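Local structure of uncharacterized novel protein (Burkholderia pseudomallei K96243, 3FJV) at residues Ala179-Asp182 / Pro183-Ala187. The protein is of unknown function, a DUF3501 family member that folds around an antiparallel beta-sheet flanked by helices. Numbering follows the deposited sequence. Where two conformers were deposited one is given.
Sequences ARID and PDVAA
D182 O takes the N-H of A186 at 2.9 Å, nearly straight at 167°, in the first full turn of the helix 183-190, which begins at P183, just after the chain turns out of the strand 176-180 through I181 and D182. V185 N also leans on D182 O, but that bond is weak and strongly bent.

The side chain of D182 then caps the same helix end. With CG anti to the backbone N (chi1 -179°), the carboxylate sits beside the start of the helix, where its OD1 accepts from D184 N at 2.9 Å. The donor reaches OD1 from above the carboxylate plane, 43° out of it. P183 occupies the first helical position, where its lack of an N-H costs no helix bond, and in the conformer described its CG lies over one face of the R180 guanidinium, 3.7 Å from NH2. The extended R180 side chain crosses P183 at about a right angle.

On the buried side I181, likewise in the conformer described, sets its CG2 against V185, 3.6 Å from CB and almost as near to CG1, while V185 CG2 packs on CB of D182 at 3.8 Å. I181 and V185 both rest on V35 of strand 34-37, and I181 and A186 on L165 of strand 165-169, so I181 and the helix start pack against both strands. D184 points its acid elsewhere, with OD2 in a salt bridge to R32.

The chemistry is that of an Asp N-cap followed by proline: OD1 holds D184 N and the D182 carbonyl holds A186 N, with V185 N only weakly engaged, and the carboxylates of D182 and D184 at this helix start would be expected to interact favourably with the helix dipole.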
ATOM      1  N   ALA A 179      20.042  -8.616  16.633  1.00 17.10           N
ATOM      2  CA  ALA A 179      21.157  -9.266  15.997  1.00 17.84           C
ATOM      3  C   ALA A 179      22.027  -8.218  15.287  1.00 18.19           C
ATOM      4  O   ALA A 179      21.521  -7.222  14.721  1.00 16.21           O
ATOM      5  CB  ALA A 179      20.633 -10.334  14.966  1.00 20.81           C
ATOM      6  N   ARG A 180      23.335  -8.479  15.287  1.00 19.36           N
ATOM      7  CA  ARG A 180      24.306  -7.536  14.775  0.50 19.01           C
ATOM      8  C   ARG A 180      24.171  -7.403  13.285  1.00 18.62           C
ATOM      9  O   ARG A 180      24.047  -8.398  12.573  1.00 21.75           O
ATOM     10  CB  ARG A 180      25.746  -7.964  15.113  0.50 19.92           C
ATOM     11  CG  ARG A 180      26.780  -6.942  14.679  0.50 19.41           C
ATOM     12  CD  ARG A 180      28.233  -7.271  15.100  0.50 23.08           C
ATOM     13  NE  ARG A 180      29.078  -6.163  14.689  0.50 17.02           N
ATOM     14  CZ  ARG A 180      30.334  -5.979  15.024  0.50 16.44           C
ATOM     15  NH1 ARG A 180      30.933  -6.863  15.790  0.50 21.30           N
ATOM     16  NH2 ARG A 180      30.989  -4.888  14.595  0.50 12.47           N
ATOM     17  N   ILE A 181      24.207  -6.178  12.811  1.00 18.14           N
ATOM     18  CA  ILE A 181      24.217  -5.872  11.386  0.50 19.13           C
ATOM     19  C   ILE A 181      25.639  -6.002  10.842  1.00 18.98           C
ATOM     20  O   ILE A 181      26.607  -5.803  11.581  1.00 17.78           O
ATOM     21  CB  ILE A 181      23.672  -4.461  11.151  0.50 18.41           C
ATOM     22  CG1 ILE A 181      22.157  -4.443  11.375  0.50 20.10           C
ATOM     23  CG2 ILE A 181      24.010  -3.959   9.741  0.50 21.36           C
ATOM     24  CD1 ILE A 181      21.593  -3.030  11.527  0.50 25.53           C
ATOM     25  N   ASP A 182      25.755  -6.336   9.562  1.00 19.89           N
ATOM     26  CA  ASP A 182      27.034  -6.350   8.843  1.00 20.60           C
ATOM     27  C   ASP A 182      27.833  -5.073   9.130  1.00 20.39           C
ATOM     28  O   ASP A 182      27.278  -3.947   9.006  1.00 20.24           O
ATOM     29  CB  ASP A 182      26.676  -6.453   7.367  1.00 24.46           C
ATOM     30  CG  ASP A 182      27.880  -6.520   6.421  1.00 29.63           C
ATOM     31  OD1 ASP A 182      29.027  -6.158   6.779  1.00 21.02           O
ATOM     32  OD2 ASP A 182      27.609  -6.907   5.252  1.00 31.83           O
ATOM     33  N   PRO A 183      29.096  -5.205   9.589  1.00 17.14           N
ATOM     34  CA  PRO A 183      29.828  -4.001   9.940  1.00 18.53           C
ATOM     35  C   PRO A 183      30.046  -3.046   8.798  1.00 19.50           C
ATOM     36  O   PRO A 183      30.150  -1.835   9.040  1.00 17.19           O
ATOM     37  CB  PRO A 183      31.162  -4.524  10.466  1.00 18.64           C
ATOM     38  CG  PRO A 183      30.824  -5.832  11.012  1.00 26.41           C
ATOM     39  CD  PRO A 183      29.830  -6.400  10.048  1.00 22.57           C
ATOM     40  N   ASP A 184      30.158  -3.572   7.575  1.00 18.48           N
ATOM     41  CA  ASP A 184      30.221  -2.714   6.422  1.00 18.57           C
ATOM     42  C   ASP A 184      28.936  -1.873   6.273  1.00 20.22           C
ATOM     43  O   ASP A 184      29.015  -0.706   5.891  1.00 17.62           O
ATOM     44  CB  ASP A 184      30.491  -3.515   5.153  1.00 19.94           C
ATOM     45  CG  ASP A 184      30.713  -2.621   3.962  1.00 23.55           C
ATOM     46  OD1 ASP A 184      31.807  -2.001   3.819  1.00 30.48           O
ATOM     47  OD2 ASP A 184      29.777  -2.531   3.158  1.00 27.32           O
ATOM     48  N   VAL A 185      27.767  -2.443   6.598  1.00 17.34           N
ATOM     49  CA  VAL A 185      26.532  -1.666   6.569  1.00 13.71           C
ATOM     50  C   VAL A 185      26.513  -0.653   7.712  1.00 15.88           C
ATOM     51  O   VAL A 185      26.222   0.527   7.496  1.00 14.64           O
ATOM     52  CB  VAL A 185      25.259  -2.563   6.613  1.00 15.24           C
ATOM     53  CG1 VAL A 185      23.954  -1.696   6.817  1.00 14.04           C
ATOM     54  CG2 VAL A 185      25.185  -3.551   5.378  1.00 15.97           C
ATOM     55  N   ALA A 186      26.842  -1.073   8.930  1.00 15.86           N
ATOM     56  CA  ALA A 186      26.907  -0.098  10.035  1.00 16.39           C
ATOM     57  C   ALA A 186      27.899   1.060   9.759  1.00 16.82           C
ATOM     58  O   ALA A 186      27.657   2.188  10.137  1.00 16.84           O
ATOM     59  CB  ALA A 186      27.251  -0.816  11.409  1.00 18.16           C
ATOM     60  N   ALA A 187      28.998   0.776   9.079  1.00 15.01           N
ATOM     61  CA  ALA A 187      29.991   1.821   8.721  1.00 16.18           C
ATOM     62  C   ALA A 187      29.382   2.850   7.748  1.00 18.17           C
ATOM     63  O   ALA A 187      29.553   4.044   7.928  1.00 17.50           O
ATOM     64  CB  ALA A 187      31.294   1.207   8.143  1.00 16.60           C
TER